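Local coordinates for protein phosphoribosylaminoimidazole carboxylase, ATPase subunit (Bacillus anthracis, PDB 3V4S) that probably carboxylates aminoimidazole ribonucleotide to its N5-carboxyamino form in purine biosynthesis, spending ATP and bicarbonate as an ATP-grasp synthetase, at residues B[197-202]-B[260-265]; B[338-343]-B[359-364]; B[150-155]-B[178-183]. One frame throughout, in Å; residues are numbered along the deposited sequence.

Contact 1. Residues B[197-202]-B[260-265]. With MG (magnesium ion), chain G; ATP (adenosine-5'-triphosphate), chain F.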
loop_
_atom_site.group_PDB
_atom_site.type_symbol
_atom_site.label_atom_id
_atom_site.label_comp_id
_atom_site.label_asym_id
_atom_site.label_seq_id
_atom_site.Cartn_x
_atom_site.Cartn_y
_atom_site.Cartn_z
ATOM N N VAL B 197 -6.463 16.551 19.244
ATOM C CA VAL B 197 -6.365 15.167 18.833
ATOM C C VAL B 197 -7.468 14.863 17.853
ATOM O O VAL B 197 -8.442 15.593 17.765
ATOM C CB VAL B 197 -6.426 14.172 20.024
ATOM C CG1 VAL B 197 -5.336 14.459 21.050
ATOM C CG2 VAL B 197 -7.818 14.136 20.644
ATOM N N SER B 198 -7.302 13.776 17.107
ATOM C CA SER B 198 -8.348 13.305 16.226
ATOM C C SER B 198 -8.452 11.798 16.280
ATOM O O SER B 198 -7.486 11.084 16.646
ATOM C CB SER B 198 -8.109 13.779 14.791
ATOM O OG SER B 198 -6.956 13.168 14.240
ATOM N N VAL B 199 -9.636 11.334 15.902
ATOM C CA VAL B 199 -9.983 9.939 15.874
ATOM C C VAL B 199 -10.748 9.702 14.581
ATOM O O VAL B 199 -11.664 10.481 14.231
ATOM C CB VAL B 199 -10.888 9.586 17.077
ATOM C CG1 VAL B 199 -11.208 8.113 17.082
ATOM C CG2 VAL B 199 -10.204 9.949 18.384
ATOM N N ILE B 200 -10.327 8.670 13.844
ATOM C CA ILE B 200 -10.982 8.270 12.609
ATOM C C ILE B 200 -11.806 7.032 12.916
ATOM O O ILE B 200 -11.266 6.018 13.375
ATOM C CB ILE B 200 -9.964 7.912 11.496
ATOM C CG1 ILE B 200 -8.913 9.021 11.264
ATOM C CG2 ILE B 200 -10.677 7.486 10.218
ATOM C CD1 ILE B 200 -9.388 10.309 10.655
ATOM N N VAL B 201 -13.108 7.103 12.682
ATOM C CA VAL B 201 -13.957 5.967 12.963
ATOM C C VAL B 201 -14.528 5.489 11.641
ATOM O O VAL B 201 -14.876 6.302 10.791
ATOM C CB VAL B 201 -15.055 6.305 14.022
ATOM C CG1 VAL B 201 -15.939 7.454 13.560
ATOM C CG2 VAL B 201 -15.901 5.081 14.334
ATOM N N ILE B 202 -14.593 4.175 11.456
ATOM C CA ILE B 202 -15.104 3.581 10.225
ATOM C C ILE B 202 -16.275 2.696 10.555
ATOM O O ILE B 202 -16.213 1.938 11.518
ATOM C CB ILE B 202 -14.050 2.677 9.539
ATOM C CG1 ILE B 202 -12.674 3.359 9.493
ATOM C CG2 ILE B 202 -14.546 2.235 8.170
ATOM C CD1 ILE B 202 -12.495 4.354 8.362
ATOM N N VAL B 260 -12.946 12.838 13.446
ATOM C CA VAL B 260 -13.428 13.665 14.557
ATOM C C VAL B 260 -12.254 14.440 15.129
ATOM O O VAL B 260 -11.351 13.841 15.722
ATOM C CB VAL B 260 -14.091 12.796 15.659
ATOM C CG1 VAL B 260 -14.718 13.667 16.745
ATOM C CG2 VAL B 260 -15.148 11.874 15.051
ATOM N N GLU B 261 -12.253 15.762 14.941
ATOM C CA GLU B 261 -11.229 16.617 15.539
ATOM C C GLU B 261 -11.678 17.083 16.921
ATOM O O GLU B 261 -12.832 17.499 17.098
ATOM C CB GLU B 261 -10.980 17.862 14.689
ATOM C CG GLU B 261 -10.442 17.610 13.296
ATOM C CD GLU B 261 -10.121 18.909 12.568
ATOM O OE1 GLU B 261 -10.152 20.016 13.177
ATOM O OE2 GLU B 261 -9.837 18.841 11.373
ATOM N N MET B 262 -10.738 17.082 17.866
ATOM C CA MET B 262 -11.027 17.306 19.280
ATOM C C MET B 262 -10.023 18.217 19.953
ATOM O O MET B 262 -8.866 18.340 19.514
ATOM C CB MET B 262 -11.052 15.971 20.020
ATOM C CG MET B 262 -12.201 15.069 19.623
ATOM S SD MET B 262 -11.882 13.420 20.267
ATOM C CE MET B 262 -13.298 12.520 19.672
ATOM N N PHE B 263 -10.481 18.868 21.017
ATOM C CA PHE B 263 -9.622 19.695 21.836
ATOM C C PHE B 263 -9.551 19.042 23.205
ATOM O O PHE B 263 -10.588 18.748 23.797
ATOM C CB PHE B 263 -10.182 21.116 21.977
ATOM C CG PHE B 263 -10.206 21.916 20.691
ATOM C CD1 PHE B 263 -11.230 22.827 20.454
ATOM C CD2 PHE B 263 -9.205 21.779 19.728
ATOM C CE1 PHE B 263 -11.263 23.580 19.279
ATOM C CE2 PHE B 263 -9.236 22.527 18.553
ATOM C CZ PHE B 263 -10.270 23.430 18.333
ATOM N N ALA B 264 -8.339 18.803 23.704
ATOM C CA ALA B 264 -8.200 18.190 25.022
ATOM C C ALA B 264 -7.672 19.204 26.040
ATOM O O ALA B 264 -6.595 19.767 25.867
ATOM C CB ALA B 264 -7.332 16.945 24.951
ATOM N N THR B 265 -8.465 19.467 27.077
ATOM C CA THR B 265 -8.099 20.483 28.077
ATOM C C THR B 265 -7.306 19.877 29.252
ATOM O O THR B 265 -7.363 18.671 29.487
ATOM C CB THR B 265 -9.317 21.320 28.550
ATOM O OG1 THR B 265 -10.478 20.489 28.648
ATOM C CG2 THR B 265 -9.617 22.442 27.551
HETATM MG MG MG G . -9.806 21.471 11.424
HETATM P PG ATP F . -9.548 22.316 8.306
HETATM O O1G ATP F . -9.287 21.174 9.255
HETATM O O2G ATP F . -8.418 22.645 7.354
HETATM O O3G ATP F . -10.894 22.242 7.639
HETATM P PB ATP F . -10.770 24.717 9.388
HETATM O O1B ATP F . -10.512 25.747 8.325
HETATM O O2B ATP F . -12.129 24.109 9.526
HETATM O O3B ATP F . -9.592 23.592 9.325
HETATM P PA ATP F . -10.788 24.754 12.258
HETATM O O1A ATP F . -10.463 23.278 12.200
HETATM O O2A ATP F . -12.114 25.202 12.818
HETATM O O3A ATP F . -10.524 25.441 10.812
HETATM O "O5'" ATP F . -9.628 25.479 13.082
HETATM C "C5'" ATP F . -8.277 25.373 12.639
HETATM C "C4'" ATP F . -7.422 25.425 13.895
HETATM O "O4'" ATP F . -7.671 26.649 14.613
HETATM C "C3'" ATP F . -7.768 24.312 14.881
HETATM O "O3'" ATP F . -7.183 23.035 14.571
HETATM C "C2'" ATP F . -7.327 24.930 16.201
HETATM O "O2'" ATP F . -5.918 24.774 16.397
HETATM C "C1'" ATP F . -7.657 26.417 16.028
HETATM N N9 ATP F . -8.999 26.661 16.620
HETATM C C8 ATP F . -10.184 26.644 15.965
HETATM N N7 ATP F . -11.213 26.870 16.822
HETATM C C5 ATP F . -10.692 27.052 18.055
HETATM C C6 ATP F . -11.204 27.342 19.417
HETATM N N6 ATP F . -12.528 27.501 19.661
HETATM N N1 ATP F . -10.300 27.450 20.424
HETATM C C2 ATP F . -8.973 27.305 20.229
HETATM N N3 ATP F . -8.446 27.038 19.023
HETATM C C4 ATP F . -9.231 26.908 17.916
HETATM O O HOH W 1 -7.931 21.736 11.950
#
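V197 and M262 face each other as an antiparallel hydrogen-bonded pair, and beyond them V199 pairs with V260 in the same way. M262 N reaches V197 O at 2.7 Å, and the return bond from V197 N to M262 O measures 3.0 Å. On the side carrying both pairs, V197 CG2 lies 3.8 Å from M262 CB, and the extended M262 chain runs on until its CE touches V199 CG2 at 4.2 Å.

The other side carries S198 and E261, a non-hydrogen-bonded pair. A CA-H...O contact joins S198 CA to V260 O, 3.1 Å between the two atoms, while S198 OG bonds to S282 and N217. E261 turns its carboxylate to a magnesium ion: CG stands anti to the carbonyl carbon (chi1 -63°) and the chain stays extended, and both oxygens grip the metal, OE1 at 2.3 Å and OE2 at 2.6 Å. ATP O1G and O1A and a water that also bonds ATP O3' share that ion, and E274 binds it too. N273 holds OE1 by a hydrogen bond, so the carboxylate is positioned from a second strand. Two residues on, F263 CZ approaches ATP C4 at 3.7 Å, obliquely, with F193 stacked on the ring.

The pair thus forms part of the ATP-grasp nucleotide site. Strand 209-220 continues the sheet beyond 195-203, strand 270-276 flanks 256-264, and helix 235-251 covers the side of V199, V260 and M262.

Contact 2. Residues B[338-343]-B[359-364]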
loop_
_atom_site.group_PDB
_atom_site.type_symbol
_atom_site.label_atom_id
_atom_site.label_comp_id
_atom_site.label_asym_id
_atom_site.label_seq_id
_atom_site.Cartn_x
_atom_site.Cartn_y
_atom_site.Cartn_z
ATOM N N GLY B 338 14.084 5.815 7.329
ATOM C CA GLY B 338 12.968 5.711 8.275
ATOM C C GLY B 338 11.749 6.581 7.962
ATOM O O GLY B 338 10.860 6.751 8.795
ATOM N N CYS B 339 11.712 7.142 6.765
ATOM C CA CYS B 339 10.664 8.070 6.376
ATOM C C CYS B 339 9.980 7.494 5.143
ATOM O O CYS B 339 10.653 7.062 4.194
ATOM C CB CYS B 339 11.253 9.448 6.067
ATOM S SG CYS B 339 12.202 10.191 7.415
ATOM N N TYR B 340 8.656 7.459 5.166
ATOM C CA TYR B 340 7.884 6.793 4.114
ATOM C C TYR B 340 7.114 7.847 3.334
ATOM O O TYR B 340 6.105 8.366 3.800
ATOM C CB TYR B 340 7.013 5.664 4.710
ATOM C CG TYR B 340 7.910 4.606 5.328
ATOM C CD1 TYR B 340 8.380 4.741 6.638
ATOM C CD2 TYR B 340 8.369 3.523 4.583
ATOM C CE1 TYR B 340 9.253 3.811 7.198
ATOM C CE2 TYR B 340 9.242 2.583 5.141
ATOM C CZ TYR B 340 9.679 2.725 6.447
ATOM O OH TYR B 340 10.561 1.807 7.016
ATOM N N LEU B 341 7.652 8.184 2.163
ATOM C CA LEU B 341 7.196 9.316 1.365
ATOM C C LEU B 341 5.946 8.985 0.544
ATOM O O LEU B 341 5.865 7.922 -0.077
ATOM C CB LEU B 341 8.336 9.765 0.429
ATOM C CG LEU B 341 8.106 10.916 -0.553
ATOM C CD1 LEU B 341 7.861 12.228 0.188
ATOM C CD2 LEU B 341 9.309 11.071 -1.483
ATOM N N HIS B 342 4.992 9.910 0.520
ATOM C CA HIS B 342 3.809 9.812 -0.345
ATOM C C HIS B 342 3.674 11.120 -1.049
ATOM O O HIS B 342 3.687 12.159 -0.412
ATOM C CB HIS B 342 2.546 9.521 0.468
ATOM C CG HIS B 342 2.573 8.178 1.162
ATOM N ND1 HIS B 342 1.950 7.096 0.667
ATOM C CD2 HIS B 342 3.194 7.768 2.337
ATOM C CE1 HIS B 342 2.150 6.045 1.480
ATOM N NE2 HIS B 342 2.913 6.451 2.500
ATOM N N LEU B 343 3.606 11.097 -2.379
ATOM C CA LEU B 343 3.462 12.316 -3.152
ATOM C C LEU B 343 2.300 12.106 -4.097
ATOM O O LEU B 343 2.165 11.028 -4.683
ATOM C CB LEU B 343 4.753 12.646 -3.918
ATOM C CG LEU B 343 5.910 13.160 -3.062
ATOM C CD1 LEU B 343 7.175 13.224 -3.895
ATOM C CD2 LEU B 343 5.566 14.533 -2.501
ATOM N N ASN B 359 5.497 9.718 6.350
ATOM C CA ASN B 359 5.275 9.030 7.631
ATOM C C ASN B 359 6.621 8.579 8.172
ATOM O O ASN B 359 7.316 7.790 7.532
ATOM C CB ASN B 359 4.329 7.838 7.476
ATOM C CG ASN B 359 2.900 8.258 7.176
ATOM O OD1 ASN B 359 2.408 9.247 7.725
ATOM N ND2 ASN B 359 2.209 7.484 6.323
ATOM N N ILE B 360 6.995 9.116 9.334
ATOM C CA ILE B 360 8.272 8.801 9.972
ATOM C C ILE B 360 8.020 7.753 11.053
ATOM O O ILE B 360 7.406 8.044 12.087
ATOM C CB ILE B 360 8.954 10.062 10.551
ATOM C CG1 ILE B 360 9.089 11.144 9.475
ATOM C CG2 ILE B 360 10.337 9.726 11.124
ATOM C CD1 ILE B 360 9.690 12.455 9.950
ATOM N N LEU B 361 8.456 6.522 10.795
ATOM C CA LEU B 361 8.227 5.440 11.737
ATOM C C LEU B 361 9.441 5.253 12.636
ATOM O O LEU B 361 10.583 5.266 12.173
ATOM C CB LEU B 361 7.932 4.112 11.023
ATOM C CG LEU B 361 6.855 3.962 9.936
ATOM C CD1 LEU B 361 6.441 2.502 9.847
ATOM C CD2 LEU B 361 5.632 4.821 10.149
ATOM N N ASN B 362 9.184 5.041 13.916
ATOM C CA ASN B 362 10.255 4.778 14.856
ATOM C C ASN B 362 9.674 4.181 16.115
ATOM O O ASN B 362 8.543 4.506 16.478
ATOM C CB ASN B 362 11.019 6.062 15.175
ATOM C CG ASN B 362 12.393 5.783 15.744
ATOM O OD1 ASN B 362 12.533 5.415 16.914
ATOM N ND2 ASN B 362 13.416 5.956 14.922
ATOM N N ASP B 363 10.442 3.306 16.774
ATOM C CA ASP B 363 10.007 2.713 18.034
ATOM C C ASP B 363 9.823 3.811 19.069
ATOM O O ASP B 363 8.966 3.721 19.939
ATOM C CB ASP B 363 11.023 1.686 18.530
ATOM C CG ASP B 363 11.045 0.449 17.675
ATOM O OD1 ASP B 363 9.982 0.091 17.119
ATOM O OD2 ASP B 363 12.118 -0.162 17.552
ATOM N N ASN B 364 10.619 4.859 18.947
ATOM C CA ASN B 364 10.501 5.965 19.863
ATOM C C ASN B 364 9.967 7.207 19.198
ATOM O O ASN B 364 10.604 7.791 18.315
ATOM C CB ASN B 364 11.821 6.274 20.549
ATOM C CG ASN B 364 11.637 7.246 21.692
ATOM O OD1 ASN B 364 11.533 8.464 21.487
ATOM N ND2 ASN B 364 11.543 6.710 22.902
#
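Y340 meets L361 with the CE1 corner of its ring, the two side chains crossing at about a right angle and Y340 CE1 lying 3.6 Å from L361 CG. The same ring presents its edge to N359 O, which lies near the ring plane 3.4 Å from Y340 CD1. With CG anti to the carbonyl carbon (chi1 -63°), it is set beside the backbone N, which brings the ring edge to the same oxygen that this N bonds, Y340 N to N359 O measuring 2.7 Å. That carbonyl oxygen therefore meets both the amide and the ring edge of Y340. The reciprocal bond runs from N359 N to Y340 O at 2.9 Å, and together the two mark an antiparallel hydrogen-bonded pair.

C339 and I360 form the adjoining non-hydrogen-bonded pair, and on their face C339 SG touches I360 CG1 at 3.9 Å. At the end of the ladder, L361 N donates to G338 O (3.1 Å). H342 and N359 cross obliquely, ring and amide planes 59° apart; rather than bonding to each other, H342 NE2 and N359 ND2 both bond to OD2 of D288. Past the strand, N362 OD1 accepts N364 N at 2.8 Å in an Asx turn, and N364 caps the following helix.

This is the hairpin of the C-terminal domain, and it also meets the second subunit, whose E291 carboxylate and E309 backbone N bond Y340 OH. Strand 316-322 lies beyond 354-361, helix 365-374 packs on C339 and I360, and helix 286-289 lies against Y340, H342 and L361.

Contact 3. Residues B[150-155]-B[178-183]. With ATP (adenosine-5'-triphosphate), chain F.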
loop_
_atom_site.group_PDB
_atom_site.type_symbol
_atom_site.label_atom_id
_atom_site.label_comp_id
_atom_site.label_asym_id
_atom_site.label_seq_id
_atom_site.Cartn_x
_atom_site.Cartn_y
_atom_site.Cartn_z
ATOM N N SER B 150 -12.416 34.643 21.713
ATOM C CA SER B 150 -13.422 33.931 20.922
ATOM C C SER B 150 -12.955 33.834 19.471
ATOM O O SER B 150 -11.989 34.478 19.082
ATOM C CB SER B 150 -14.800 34.615 21.016
ATOM O OG SER B 150 -14.706 35.976 20.641
ATOM N N VAL B 151 -13.625 33.005 18.683
ATOM C CA VAL B 151 -13.219 32.801 17.314
ATOM C C VAL B 151 -14.449 32.840 16.428
ATOM O O VAL B 151 -15.420 32.139 16.684
ATOM C CB VAL B 151 -12.460 31.464 17.118
ATOM C CG1 VAL B 151 -12.153 31.235 15.645
ATOM C CG2 VAL B 151 -11.160 31.476 17.917
ATOM N N LEU B 152 -14.389 33.679 15.401
ATOM C CA LEU B 152 -15.429 33.765 14.374
ATOM C C LEU B 152 -15.066 32.905 13.151
ATOM O O LEU B 152 -13.979 33.040 12.580
ATOM C CB LEU B 152 -15.599 35.228 13.949
ATOM C CG LEU B 152 -16.802 35.575 13.075
ATOM C CD1 LEU B 152 -18.126 35.387 13.827
ATOM C CD2 LEU B 152 -16.656 37.016 12.585
ATOM N N LYS B 153 -15.986 32.047 12.735
ATOM C CA LYS B 153 -15.743 31.104 11.634
ATOM C C LYS B 153 -16.923 31.162 10.679
ATOM O O LYS B 153 -18.068 31.110 11.128
ATOM C CB LYS B 153 -15.676 29.656 12.170
ATOM C CG LYS B 153 -14.676 29.377 13.291
ATOM C CD LYS B 153 -14.646 27.880 13.620
ATOM C CE LYS B 153 -13.517 27.596 14.608
ATOM N NZ LYS B 153 -13.468 26.170 15.037
ATOM N N THR B 154 -16.655 31.208 9.372
ATOM C CA THR B 154 -17.720 31.060 8.371
ATOM C C THR B 154 -18.375 29.703 8.517
ATOM O O THR B 154 -17.683 28.703 8.753
ATOM C CB THR B 154 -17.195 31.204 6.925
ATOM O OG1 THR B 154 -16.290 30.126 6.624
ATOM C CG2 THR B 154 -16.484 32.526 6.751
ATOM N N THR B 155 -19.699 29.650 8.378
ATOM C CA THR B 155 -20.409 28.374 8.550
ATOM C C THR B 155 -20.154 27.383 7.407
ATOM O O THR B 155 -20.274 26.169 7.604
ATOM C CB THR B 155 -21.924 28.551 8.731
ATOM O OG1 THR B 155 -22.446 29.333 7.655
ATOM C CG2 THR B 155 -22.247 29.213 10.097
ATOM N N LYS B 178 -15.618 42.729 9.315
ATOM C CA LYS B 178 -15.373 42.548 7.875
ATOM C C LYS B 178 -15.779 41.160 7.417
ATOM O O LYS B 178 -16.461 41.019 6.396
ATOM C CB LYS B 178 -13.909 42.811 7.501
ATOM C CG LYS B 178 -13.531 44.284 7.565
ATOM C CD LYS B 178 -12.044 44.536 7.343
ATOM C CE LYS B 178 -11.733 46.007 7.599
ATOM N NZ LYS B 178 -10.726 46.546 6.642
ATOM N N LEU B 179 -15.375 40.149 8.187
ATOM C CA LEU B 179 -15.722 38.756 7.904
ATOM C C LEU B 179 -17.207 38.484 8.063
ATOM O O LEU B 179 -17.814 37.782 7.226
ATOM C CB LEU B 179 -14.942 37.794 8.817
ATOM C CG LEU B 179 -15.207 36.307 8.555
ATOM C CD1 LEU B 179 -14.691 35.928 7.168
ATOM C CD2 LEU B 179 -14.540 35.457 9.624
ATOM N N ALA B 180 -17.789 39.008 9.138
ATOM C CA ALA B 180 -19.228 38.848 9.368
ATOM C C ALA B 180 -20.070 39.400 8.214
ATOM O O ALA B 180 -21.127 38.843 7.888
ATOM C CB ALA B 180 -19.642 39.472 10.688
ATOM N N ASN B 181 -19.611 40.486 7.590
ATOM C CA ASN B 181 -20.312 41.009 6.409
ATOM C C ASN B 181 -20.182 40.105 5.194
ATOM O O ASN B 181 -21.134 39.962 4.417
ATOM C CB ASN B 181 -19.817 42.398 6.014
ATOM C CG ASN B 181 -20.647 42.998 4.884
ATOM O OD1 ASN B 181 -21.822 43.332 5.072
ATOM N ND2 ASN B 181 -20.059 43.079 3.692
ATOM N N ALA B 182 -19.000 39.508 5.025
ATOM C CA ALA B 182 -18.704 38.679 3.857
ATOM C C ALA B 182 -19.441 37.332 3.854
ATOM O O ALA B 182 -19.777 36.805 2.783
ATOM C CB ALA B 182 -17.198 38.485 3.720
ATOM N N ALA B 183 -19.724 36.778 5.034
ATOM C CA ALA B 183 -20.335 35.441 5.112
ATOM C C ALA B 183 -21.066 35.168 6.426
ATOM O O ALA B 183 -20.745 35.760 7.444
ATOM C CB ALA B 183 -19.274 34.365 4.888
HETATM P PG ATP F . -9.548 22.316 8.306
HETATM O O1G ATP F . -9.287 21.174 9.255
HETATM O O2G ATP F . -8.418 22.645 7.354
HETATM O O3G ATP F . -10.894 22.242 7.639
HETATM P PB ATP F . -10.770 24.717 9.388
HETATM O O1B ATP F . -10.512 25.747 8.325
HETATM O O2B ATP F . -12.129 24.109 9.526
HETATM O O3B ATP F . -9.592 23.592 9.325
HETATM P PA ATP F . -10.788 24.754 12.258
HETATM O O1A ATP F . -10.463 23.278 12.200
HETATM O O2A ATP F . -12.114 25.202 12.818
HETATM O O3A ATP F . -10.524 25.441 10.812
HETATM O "O5'" ATP F . -9.628 25.479 13.082
HETATM C "C5'" ATP F . -8.277 25.373 12.639
HETATM C "C4'" ATP F . -7.422 25.425 13.895
HETATM O "O4'" ATP F . -7.671 26.649 14.613
HETATM C "C3'" ATP F . -7.768 24.312 14.881
HETATM O "O3'" ATP F . -7.183 23.035 14.571
HETATM C "C2'" ATP F . -7.327 24.930 16.201
HETATM O "O2'" ATP F . -5.918 24.774 16.397
HETATM C "C1'" ATP F . -7.657 26.417 16.028
HETATM N N9 ATP F . -8.999 26.661 16.620
HETATM C C8 ATP F . -10.184 26.644 15.965
HETATM N N7 ATP F . -11.213 26.870 16.822
HETATM C C5 ATP F . -10.692 27.052 18.055
HETATM C C6 ATP F . -11.204 27.342 19.417
HETATM N N6 ATP F . -12.528 27.501 19.661
HETATM N N1 ATP F . -10.300 27.450 20.424
HETATM C C2 ATP F . -8.973 27.305 20.229
HETATM N N3 ATP F . -8.446 27.038 19.023
HETATM C C4 ATP F . -9.231 26.908 17.916
#
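The ATP-grasp nucleotide pocket is bordered here by a four-stranded antiparallel sheet with a helix packed on one face: strand 150-154 presents K153 to ATP from one side and meets helix 173-182 with the other. The axes of the short segments come no closer than 9.1 Å and run 24° apart in direction, so the helix lies nearly along the strand.

L152 and L179 point at each other and slide past in opposite directions, their CD2 atoms 4.0 Å apart. In L152, CG anti to the backbone N (chi1 -169°) together with chi2 of 66° turns CD2 to A180 CB as well, at 4.3 Å. Farther along, T154 crosses L179 at about a right angle: T154 CG2 is 3.9 Å from L179 CD1 and 3.8 Å from A183 CB, where the chain leaves the helix. T154 OG1 turns to the carbonyl of T156 instead.

K153 points away from the helix, its chain extended throughout. Its NZ donates to ATP O2A at 2.8 Å and to ATP N7 at 3.0 Å, and forms a salt bridge with E188 on strand 185-189, which pairs with 150-154.

No hydrogen bond links strand to helix; the contact is made chiefly by methyl groups. The ammonium spans alpha phosphate and adenine, so it probably offsets phosphate charge, and E188 may help to hold it there. The polar contact with ATP and the apolar contact with the helix lie on different sides of the strand.

Overall arrangement
Contacts 1 and 3 both belong to the ATP-grasp part and approach the same nucleotide from different sheets. Their centres lie 24 Å apart and their nearest atoms about 5 Å, without touching, and ATP touches both: 150-155 supplies the lysine at the alpha phosphate and adenine, 260-265 the magnesium ligand. Contact 2 belongs to the C-terminal domain. Its centre is 22 Å from that of contact 1, nearest atoms about 12 Å, yet both are strand pairs of one antiparallel sheet, which runs from the metal-binding strands to the hairpin beside the second subunit. Contacts 2 and 3 are farthest apart, 38 Å between centres, on opposite sides of the chain's centre.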